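PDB 3GO9: insulinase family protease, which is predicted to be a protease of the insulinase (M16) family, whose active members use zinc to hydrolyse peptides. Local coordinates for residues Ile225-Gln228 / Ile229-Phe233; Met392-Arg395 / Leu396-Gln399; Gln89-Ser92 / Leu93-Gly97; Trp171-Tyr174 / Arg175-Gly178. All blocks are in the same frame, centred on the assembly; numbering follows the deposited sequence. Where two conformers were deposited one is given.

Contact 1 of 4, residues Ile225-Gln228 / Ile229-Phe233; sequences IAAQ and ISKAF
I229 sits one helical turn after I225, and its side chain leans back over the I225 carbonyl. Its CB lies 3.5 Å from I225 O. From there CG1 turns away from the carbonyl carbon of its own residue and falls beside the backbone N (chi1 -72°), which aims that branch at the preceding turn and brings CG1 to 3.3 Å from I225 O. The tip, CD1, remains alongside the same oxygen at 3.6 Å and stretches toward the neighbouring isoleucine, with I229 CD1 4.5 Å from I225 CG1. The two branched chains therefore make a loose hydrophobic ridge along one side of helix 222-233. Beneath the ridge the I229 N-H bonds to I225 O at 2.7 Å, at a fairly straight 160°, the first of four successive i to i+4 bonds; S230, K231 and A232 repeat it to A226, A227 and Q228. On a more open side, the small CB of A227 leaves room for the long K231 chain, but because K231 was modelled in two conformers, its whole side-chain approach is doubtful. The isoleucine ridge faces the sheet, where I225 meets L39 and V216 while I229 meets W37 and L214, and Q228 turns to L128 and L132 of helix 125-140. Such a division is that of an amphipathic helix: branched aliphatic groups, needing no polar partner, fill the buried side, the backbone satisfies its own amides, lysine suits the exposed side, and the small alanines and serine suit the partly exposed flanks.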
loop_
_atom_site.group_PDB
_atom_site.type_symbol
_atom_site.label_atom_id
_atom_site.label_comp_id
_atom_site.label_asym_id
_atom_site.label_seq_id
_atom_site.Cartn_x
_atom_site.Cartn_y
_atom_site.Cartn_z
ATOM N N ILE A 225 4.840 19.918 -19.266
ATOM C CA ILE A 225 5.178 19.511 -17.918
ATOM C C ILE A 225 6.492 18.717 -17.905
ATOM O O ILE A 225 7.269 18.883 -16.959
ATOM C CB ILE A 225 3.983 18.774 -17.232
ATOM C CG1 ILE A 225 4.068 18.976 -15.718
ATOM C CG2 ILE A 225 3.918 17.378 -17.719
ATOM C CD1 ILE A 225 3.212 18.027 -14.873
ATOM N N ALA A 226 6.771 17.905 -18.940
ATOM C CA ALA A 226 8.073 17.209 -19.039
ATOM C C ALA A 226 9.151 18.276 -19.015
ATOM O O ALA A 226 10.148 18.126 -18.308
ATOM C CB ALA A 226 8.198 16.334 -20.289
ATOM N N ALA A 227 8.980 19.351 -19.788
ATOM C CA ALA A 227 9.996 20.387 -19.803
ATOM C C ALA A 227 10.132 21.087 -18.470
ATOM O O ALA A 227 11.226 21.377 -18.049
ATOM C CB ALA A 227 9.756 21.394 -20.938
ATOM N N GLN A 228 9.018 21.301 -17.768
ATOM C CA GLN A 228 9.072 21.925 -16.501
ATOM C C GLN A 228 9.749 21.040 -15.466
ATOM O O GLN A 228 10.438 21.527 -14.553
ATOM C CB GLN A 228 7.668 22.182 -16.025
ATOM C CG GLN A 228 7.026 23.318 -16.691
ATOM C CD GLN A 228 5.641 23.473 -16.121
ATOM O OE1 GLN A 228 4.774 22.725 -16.475
ATOM N NE2 GLN A 228 5.480 24.361 -15.126
ATOM N N ILE A 229 9.451 19.755 -15.547
ATOM C CA ILE A 229 10.106 18.803 -14.604
ATOM C C ILE A 229 11.614 18.820 -14.824
ATOM O O ILE A 229 12.392 18.872 -13.862
ATOM C CB ILE A 229 9.536 17.389 -14.769
ATOM C CG1 ILE A 229 8.103 17.327 -14.214
ATOM C CG2 ILE A 229 10.488 16.293 -14.164
ATOM C CD1 ILE A 229 7.336 16.088 -14.700
ATOM N N SER A 230 12.053 18.762 -16.066
ATOM C CA SER A 230 13.499 18.842 -16.342
ATOM C C SER A 230 14.136 20.099 -15.797
ATOM O O SER A 230 15.186 20.060 -15.147
ATOM C CB SER A 230 13.720 18.777 -17.848
ATOM O OG SER A 230 15.102 18.689 -18.099
ATOM N N LYS A 231 13.502 21.220 -15.989
ATOM C CA LYS A 231 14.054 22.497 -15.529
ATOM C C LYS A 231 14.070 22.603 -14.004
ATOM O O LYS A 231 14.973 23.205 -13.438
ATOM C CB LYS A 231 13.298 23.680 -16.144
ATOM C CG LYS A 231 13.302 23.704 -17.695
ATOM C CD LYS A 231 12.687 24.982 -18.256
ATOM C CE LYS A 231 12.844 25.082 -19.772
ATOM N NZ LYS A 231 11.913 24.249 -20.523
ATOM N N ALA A 232 13.090 21.992 -13.317
ATOM C CA ALA A 232 13.008 22.004 -11.861
ATOM C C ALA A 232 14.013 21.104 -11.195
ATOM O O ALA A 232 14.529 21.481 -10.148
ATOM C CB ALA A 232 11.600 21.681 -11.390
ATOM N N PHE A 233 14.258 19.920 -11.773
ATOM C CA PHE A 233 14.971 18.880 -11.050
ATOM C C PHE A 233 16.322 18.475 -11.634
ATOM O O PHE A 233 16.984 17.624 -11.059
ATOM C CB PHE A 233 14.097 17.635 -10.891
ATOM C CG PHE A 233 12.829 17.871 -10.060
ATOM C CD1 PHE A 233 11.622 18.047 -10.683
ATOM C CD2 PHE A 233 12.899 18.001 -8.681
ATOM C CE1 PHE A 233 10.490 18.293 -9.957
ATOM C CE2 PHE A 233 11.738 18.219 -7.936
ATOM C CZ PHE A 233 10.552 18.357 -8.592
#

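Contact 2 of 4, residues Met392-Arg395 / Leu396-Gln399; sequences MSQR and LRSQ
The R395 side chain passes obliquely beside that of Q399, one turn on, its aliphatic part running past the CG of the glutamine: R395 CD and Q399 CG are 4.2 Å apart. The planes of the two flat ends are nearly parallel, but which amide atom meets the guanidinium is doubtful. A kink in the arginine chain at chi2 (66°) folds it toward this partner. On the buried side selenomethionine M392 meets L396, with M392 SE 4.3 Å from L396 CD2; a flexible selenoether chain and a leucine fill such a surface without polar demands. On the outer side R397 bends back so that its guanidinium hangs 4.0 Å above S393 O, NH1 being the nearest atom, and R397 NH2 comes to 4.2 Å from Q394 CG. Four i to i+4 backbone bonds hold these pairs in step, from L396 N to M392 O at 3.0 Å through to Q399 N to R395 O at 2.9 Å. In the next shell, R395 forms a salt bridge with D405, donates to Q38 and makes a cation-pi contact with W26, which together fix its rotation. S398 OG is bonded to V403 O, and S393 OG to the backbone of D389, itself a ligand of a bound zinc ion. M392 and L396 rest on strands 50-56 and 212-218. Helix 388-401 is thus an amphipathic helix packed against a mixed beta sheet, the alpha/beta layering of M16 peptidases, with an arginine anchoring one flank.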
loop_
_atom_site.group_PDB
_atom_site.type_symbol
_atom_site.label_atom_id
_atom_site.label_comp_id
_atom_site.label_asym_id
_atom_site.label_seq_id
_atom_site.Cartn_x
_atom_site.Cartn_y
_atom_site.Cartn_z
HETATM N N MSE A 392 -3.606 7.555 -8.872
HETATM C CA MSE A 392 -2.283 7.769 -8.273
HETATM C C MSE A 392 -1.971 6.717 -7.238
HETATM O O MSE A 392 -0.867 6.143 -7.267
HETATM C CB MSE A 392 -2.130 9.173 -7.688
HETATM C CG MSE A 392 -0.829 9.366 -6.991
HETATM SE SE MSE A 392 0.683 9.338 -8.286
HETATM C CE MSE A 392 0.491 11.152 -8.913
ATOM N N SER A 393 -2.895 6.468 -6.291
ATOM C CA SER A 393 -2.601 5.506 -5.234
ATOM C C SER A 393 -2.408 4.114 -5.785
ATOM O O SER A 393 -1.601 3.343 -5.280
ATOM C CB SER A 393 -3.607 5.565 -4.097
ATOM O OG SER A 393 -4.891 5.366 -4.582
ATOM N N GLN A 394 -3.161 3.766 -6.832
ATOM C CA GLN A 394 -2.991 2.475 -7.485
ATOM C C GLN A 394 -1.606 2.338 -8.081
ATOM O O GLN A 394 -0.961 1.291 -7.918
ATOM C CB GLN A 394 -4.059 2.265 -8.564
ATOM C CG GLN A 394 -5.435 1.983 -7.998
ATOM C CD GLN A 394 -6.489 1.615 -9.018
ATOM O OE1 GLN A 394 -6.226 1.508 -10.232
ATOM N NE2 GLN A 394 -7.738 1.482 -8.534
ATOM N N ARG A 395 -1.126 3.406 -8.755
ATOM C CA ARG A 395 0.210 3.362 -9.330
ATOM C C ARG A 395 1.285 3.220 -8.250
ATOM O O ARG A 395 2.180 2.402 -8.412
ATOM C CB ARG A 395 0.492 4.617 -10.158
ATOM C CG ARG A 395 1.848 4.557 -10.864
ATOM C CD ARG A 395 1.952 3.511 -11.901
ATOM N NE ARG A 395 3.149 3.705 -12.719
ATOM C CZ ARG A 395 3.426 2.980 -13.809
ATOM N NH1 ARG A 395 2.574 2.034 -14.251
ATOM N NH2 ARG A 395 4.547 3.218 -14.497
ATOM N N LEU A 396 1.192 4.002 -7.163
ATOM C CA LEU A 396 2.200 3.899 -6.087
ATOM C C LEU A 396 2.153 2.494 -5.474
ATOM O O LEU A 396 3.184 1.901 -5.154
ATOM C CB LEU A 396 1.969 4.944 -5.013
ATOM C CG LEU A 396 2.196 6.399 -5.398
ATOM C CD1 LEU A 396 2.340 7.292 -4.188
ATOM C CD2 LEU A 396 3.383 6.597 -6.367
ATOM N N ARG A 397 0.963 1.941 -5.334
ATOM C CA ARG A 397 0.859 0.584 -4.774
ATOM C C ARG A 397 1.517 -0.420 -5.686
ATOM O O ARG A 397 2.315 -1.266 -5.256
ATOM C CB ARG A 397 -0.555 0.202 -4.497
ATOM C CG ARG A 397 -0.656 -1.169 -3.774
ATOM C CD ARG A 397 -2.095 -1.464 -3.270
ATOM N NE ARG A 397 -2.830 -0.228 -2.961
ATOM C CZ ARG A 397 -3.880 0.265 -3.637
ATOM N NH1 ARG A 397 -4.422 1.418 -3.227
ATOM N NH2 ARG A 397 -4.414 -0.360 -4.690
ATOM N N SER A 398 1.288 -0.264 -6.984
ATOM C CA SER A 398 1.943 -1.103 -7.957
ATOM C C SER A 398 3.452 -1.012 -7.892
ATOM O O SER A 398 4.166 -2.025 -7.946
ATOM C CB SER A 398 1.452 -0.722 -9.353
ATOM O OG SER A 398 2.045 -1.534 -10.344
ATOM N N GLN A 399 3.951 0.202 -7.764
ATOM C CA GLN A 399 5.356 0.471 -7.830
ATOM C C GLN A 399 6.015 -0.010 -6.515
ATOM O O GLN A 399 7.081 -0.666 -6.537
ATOM C CB GLN A 399 5.584 1.968 -7.995
ATOM C CG GLN A 399 5.156 2.532 -9.369
ATOM C CD GLN A 399 6.275 2.534 -10.364
ATOM O OE1 GLN A 399 6.239 1.781 -11.361
ATOM N NE2 GLN A 399 7.271 3.346 -10.113
#

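Contact 3 of 4, residues Gln89-Ser92 / Leu93-Gly97; sequences QLQS and LWQQG
L93 donates its N-H to Q89 O, one turn back, at 3.0 Å, and its CB rests near L90 O. W94 follows with a longer bond to L90 O, 3.3 Å from W94 N. Its CG stands beside the backbone N (chi1 -78°), which lays the indole edge along L90, both side chains pointing the same way. The leucine methyl approaches in the ring plane: L90 CD1 is 3.8 Å from W94 CD1. L90 O also lies at that edge, 3.4 Å from W94 CD1, so a polarised ring C-H faces the carbonyl. Q95 donates its backbone N-H to Q91 O and stacks its amide on that of Q91, the planes 6° apart; long flat glutamines suit this exposed side. Q96 leaves the helix. Its NE2 bonds to S92 O at 3.0 Å and an almost straight 172°, with the oxygen in the Q96 amide plane but the donor well above the S92 carbonyl plane. Its backbone N makes a weak bond to the same oxygen and a firmer one to L93 O, 3.0 Å away, a tightening as the helix ends. R124 holds Q96 OE1, which steadies the amide. At G97 a side chain would be crowded by L93 O, so glycine suits the place; its backbone bonds to S119 of strand 114-120, while L90, L93 and W94 pack on W134 of helix 125-140, W94 edge-to-face.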
loop_
_atom_site.group_PDB
_atom_site.type_symbol
_atom_site.label_atom_id
_atom_site.label_comp_id
_atom_site.label_asym_id
_atom_site.label_seq_id
_atom_site.Cartn_x
_atom_site.Cartn_y
_atom_site.Cartn_z
ATOM N N GLN A 89 3.109 33.229 0.189
ATOM C CA GLN A 89 3.039 32.350 -0.972
ATOM C C GLN A 89 3.012 30.871 -0.551
ATOM O O GLN A 89 2.323 30.022 -1.198
ATOM C CB GLN A 89 4.209 32.638 -1.881
ATOM C CG GLN A 89 4.177 34.033 -2.526
ATOM C CD GLN A 89 5.460 34.430 -3.192
ATOM O OE1 GLN A 89 6.555 33.921 -2.893
ATOM N NE2 GLN A 89 5.349 35.425 -4.092
ATOM N N LEU A 90 3.783 30.547 0.490
ATOM C CA LEU A 90 3.827 29.143 0.981
ATOM C C LEU A 90 2.489 28.706 1.529
ATOM O O LEU A 90 2.025 27.625 1.236
ATOM C CB LEU A 90 4.913 28.962 2.036
ATOM C CG LEU A 90 5.088 27.564 2.605
ATOM C CD1 LEU A 90 5.489 26.634 1.551
ATOM C CD2 LEU A 90 6.164 27.620 3.732
ATOM N N GLN A 91 1.876 29.591 2.300
ATOM C CA GLN A 91 0.560 29.332 2.867
ATOM C C GLN A 91 -0.461 29.203 1.712
ATOM O O GLN A 91 -1.323 28.310 1.736
ATOM C CB GLN A 91 0.156 30.460 3.821
ATOM C CG GLN A 91 -1.330 30.433 4.223
ATOM C CD GLN A 91 -1.699 31.514 5.235
ATOM O OE1 GLN A 91 -1.896 32.675 4.868
ATOM N NE2 GLN A 91 -1.832 31.116 6.522
ATOM N N SER A 92 -0.383 30.091 0.715
ATOM C CA SER A 92 -1.336 30.066 -0.410
ATOM C C SER A 92 -1.272 28.695 -1.147
ATOM O O SER A 92 -2.308 28.111 -1.476
ATOM C CB SER A 92 -1.104 31.225 -1.365
ATOM O OG SER A 92 -1.832 31.050 -2.582
ATOM N N LEU A 93 -0.067 28.188 -1.375
ATOM C CA LEU A 93 0.069 26.896 -2.033
ATOM C C LEU A 93 -0.643 25.819 -1.245
ATOM O O LEU A 93 -1.420 25.039 -1.814
ATOM C CB LEU A 93 1.532 26.492 -2.242
ATOM C CG LEU A 93 1.774 25.073 -2.677
ATOM C CD1 LEU A 93 1.177 24.780 -4.058
ATOM C CD2 LEU A 93 3.327 24.833 -2.710
ATOM N N TRP A 94 -0.337 25.729 0.055
ATOM C CA TRP A 94 -0.824 24.620 0.850
ATOM C C TRP A 94 -2.335 24.708 1.152
ATOM O O TRP A 94 -2.992 23.708 1.260
ATOM C CB TRP A 94 0.032 24.424 2.081
ATOM C CG TRP A 94 1.278 23.743 1.713
ATOM C CD1 TRP A 94 2.524 24.270 1.592
ATOM C CD2 TRP A 94 1.380 22.377 1.335
ATOM N NE1 TRP A 94 3.407 23.298 1.168
ATOM C CE2 TRP A 94 2.721 22.127 1.003
ATOM C CE3 TRP A 94 0.454 21.334 1.235
ATOM C CZ2 TRP A 94 3.169 20.855 0.603
ATOM C CZ3 TRP A 94 0.902 20.075 0.842
ATOM C CH2 TRP A 94 2.211 19.855 0.558
ATOM N N GLN A 95 -2.887 25.913 1.191
ATOM C CA GLN A 95 -4.317 26.088 1.242
ATOM C C GLN A 95 -5.054 25.606 0.028
ATOM O O GLN A 95 -6.271 25.418 0.089
ATOM C CB GLN A 95 -4.684 27.559 1.478
ATOM C CG GLN A 95 -4.420 27.932 2.919
ATOM C CD GLN A 95 -4.791 29.317 3.282
ATOM O OE1 GLN A 95 -4.714 30.238 2.477
ATOM N NE2 GLN A 95 -5.138 29.502 4.550
ATOM N N GLN A 96 -4.333 25.417 -1.066
ATOM C CA GLN A 96 -4.925 24.959 -2.321
ATOM C C GLN A 96 -4.221 23.682 -2.772
ATOM O O GLN A 96 -4.266 23.323 -3.955
ATOM C CB GLN A 96 -4.763 26.044 -3.371
ATOM C CG GLN A 96 -5.462 27.362 -3.016
ATOM C CD GLN A 96 -5.103 28.483 -4.000
ATOM O OE1 GLN A 96 -5.871 28.776 -4.909
ATOM N NE2 GLN A 96 -3.968 29.160 -3.768
ATOM N N GLY A 97 -3.623 22.948 -1.840
ATOM C CA GLY A 97 -2.834 21.789 -2.226
ATOM C C GLY A 97 -3.255 20.460 -1.669
ATOM O O GLY A 97 -2.465 19.510 -1.725
#

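Contact 4 of 4, residues Trp171-Tyr174 / Arg175-Gly178; sequences WWRY and RLKG
W172 swings its indole opposite the backbone N (chi1 -171°), while L176 turns its CG back beside its own N (chi1 -80°), and the two choices bring leucine and ring together one turn apart. L176 CG lies over the five-membered ring, 3.8 Å from its centroid and 19° off the normal, a CH-pi contact. The methyls flank that point: L176 CD1 reaches W172 CD1 at 3.6 Å, and L176 CD2 reaches W172 CZ2 at 3.7 Å. R175 works likewise beside W171, its CB over one face of the indole toward the rim and its CD 3.8 Å from W171 CZ2, with the guanidinium plane turned steeply from the ring. Backbone bonds keep these pairs aligned, R175 N to W171 O and L176 N to W172 O, both 2.9 Å. The helix then tightens: K177 N bonds to Y174 O, three residues back, at 3.1 Å and from well above the carbonyl plane, and G178, at a positive phi that glycine tolerates easily, lets the chain turn away. W171 and Y174 meet strand 257-261. Aromatic faces here take up aliphatic carbon, while the polar ends of W172, R173 and R175 find partners beyond the turn: Y111 for W172 NE1, D185 and Q168 for R173. The guanidinium of the buried R175 is paired with D274 and the A250 carbonyl, which probably offsets the loss of solvent around its charge.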
loop_
_atom_site.group_PDB
_atom_site.type_symbol
_atom_site.label_atom_id
_atom_site.label_comp_id
_atom_site.label_asym_id
_atom_site.label_seq_id
_atom_site.Cartn_x
_atom_site.Cartn_y
_atom_site.Cartn_z
ATOM N N TRP A 171 -0.450 -4.829 17.365
ATOM C CA TRP A 171 -0.264 -5.699 16.203
ATOM C C TRP A 171 1.055 -5.412 15.449
ATOM O O TRP A 171 1.793 -6.318 15.069
ATOM C CB TRP A 171 -1.419 -5.606 15.227
ATOM C CG TRP A 171 -1.111 -6.133 13.899
ATOM C CD1 TRP A 171 -0.937 -5.398 12.781
ATOM C CD2 TRP A 171 -0.833 -7.505 13.521
ATOM N NE1 TRP A 171 -0.591 -6.196 11.737
ATOM C CE2 TRP A 171 -0.539 -7.496 12.148
ATOM C CE3 TRP A 171 -0.801 -8.717 14.207
ATOM C CZ2 TRP A 171 -0.221 -8.649 11.436
ATOM C CZ3 TRP A 171 -0.495 -9.907 13.479
ATOM C CH2 TRP A 171 -0.206 -9.841 12.104
ATOM N N TRP A 172 1.310 -4.139 15.163
ATOM C CA TRP A 172 2.539 -3.795 14.487
ATOM C C TRP A 172 3.783 -4.128 15.299
ATOM O O TRP A 172 4.726 -4.703 14.731
ATOM C CB TRP A 172 2.497 -2.323 14.002
ATOM C CG TRP A 172 3.663 -2.002 13.098
ATOM C CD1 TRP A 172 4.628 -1.083 13.325
ATOM C CD2 TRP A 172 3.971 -2.616 11.826
ATOM N NE1 TRP A 172 5.540 -1.087 12.281
ATOM C CE2 TRP A 172 5.158 -2.011 11.348
ATOM C CE3 TRP A 172 3.369 -3.600 11.051
ATOM C CZ2 TRP A 172 5.745 -2.384 10.155
ATOM C CZ3 TRP A 172 3.954 -3.946 9.835
ATOM C CH2 TRP A 172 5.128 -3.359 9.417
ATOM N N ARG A 173 3.751 -3.861 16.592
ATOM C CA ARG A 173 4.832 -4.229 17.519
ATOM C C ARG A 173 5.087 -5.718 17.475
ATOM O O ARG A 173 6.235 -6.155 17.373
ATOM C CB ARG A 173 4.562 -3.794 18.962
ATOM C CG ARG A 173 4.504 -2.305 19.153
ATOM C CD ARG A 173 5.740 -1.624 18.616
ATOM N NE ARG A 173 5.696 -0.196 18.853
ATOM C CZ ARG A 173 6.537 0.675 18.319
ATOM N NH1 ARG A 173 7.527 0.260 17.516
ATOM N NH2 ARG A 173 6.389 1.975 18.614
ATOM N N TYR A 174 4.032 -6.502 17.422
ATOM C CA TYR A 174 4.207 -7.966 17.290
ATOM C C TYR A 174 4.804 -8.340 15.945
ATOM O O TYR A 174 5.783 -9.075 15.866
ATOM C CB TYR A 174 2.846 -8.656 17.493
ATOM C CG TYR A 174 2.931 -10.151 17.398
ATOM C CD1 TYR A 174 3.518 -10.909 18.416
ATOM C CD2 TYR A 174 2.493 -10.815 16.302
ATOM C CE1 TYR A 174 3.598 -12.295 18.355
ATOM C CE2 TYR A 174 2.597 -12.221 16.213
ATOM C CZ TYR A 174 3.156 -12.945 17.235
ATOM O OH TYR A 174 3.275 -14.311 17.139
ATOM N N ARG A 175 4.223 -7.797 14.873
ATOM C CA ARG A 175 4.618 -8.150 13.551
ATOM C C ARG A 175 6.055 -7.792 13.215
ATOM O O ARG A 175 6.684 -8.508 12.445
ATOM C CB ARG A 175 3.655 -7.551 12.508
ATOM C CG ARG A 175 3.819 -8.065 11.098
ATOM C CD ARG A 175 3.409 -9.504 10.947
ATOM N NE ARG A 175 3.861 -10.135 9.694
ATOM C CZ ARG A 175 5.090 -10.613 9.475
ATOM N NH1 ARG A 175 6.063 -10.468 10.371
ATOM N NH2 ARG A 175 5.353 -11.192 8.320
ATOM N N LEU A 176 6.556 -6.711 13.823
ATOM C CA LEU A 176 7.924 -6.226 13.668
ATOM C C LEU A 176 8.984 -7.176 14.255
ATOM O O LEU A 176 10.177 -7.069 13.956
ATOM C CB LEU A 176 8.064 -4.915 14.409
ATOM C CG LEU A 176 7.561 -3.638 13.764
ATOM C CD1 LEU A 176 7.655 -2.487 14.778
ATOM C CD2 LEU A 176 8.419 -3.311 12.541
ATOM N N LYS A 177 8.582 -8.071 15.152
ATOM C CA LYS A 177 9.612 -8.895 15.843
ATOM C C LYS A 177 10.409 -9.746 14.829
ATOM O O LYS A 177 9.866 -10.361 13.876
ATOM C CB LYS A 177 9.003 -9.757 16.929
ATOM C CG LYS A 177 8.413 -9.010 18.088
ATOM C CD LYS A 177 7.798 -9.929 19.080
ATOM C CE LYS A 177 7.504 -9.184 20.400
ATOM N NZ LYS A 177 6.574 -9.968 21.259
ATOM N N GLY A 178 11.722 -9.700 14.977
ATOM C CA GLY A 178 12.615 -10.453 14.118
ATOM C C GLY A 178 12.988 -9.752 12.852
ATOM O O GLY A 178 13.753 -10.324 12.055
#

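From the N terminus the order is contact 3, contact 4, contact 1 and contact 2, strictly in series. Each lies within one continuous stretch of helix or helix end, so none closes a long loop and none nests in or crosses another. Contacts 3 and 1, centres 21 Å apart, both pack on helix 125-140. Contacts 1 and 2 share strand 212-218, touching alternate residues and therefore opposite faces of the larger sheet; their nearest atoms are about 9 Å apart. Contact 4, with its centre about 42 Å from that of contact 1 and across the chain's centre, instead meets strands 257-261, 327-336 and 440-446, so that helix 170-175 joins the first half of the molecule to the second sheet.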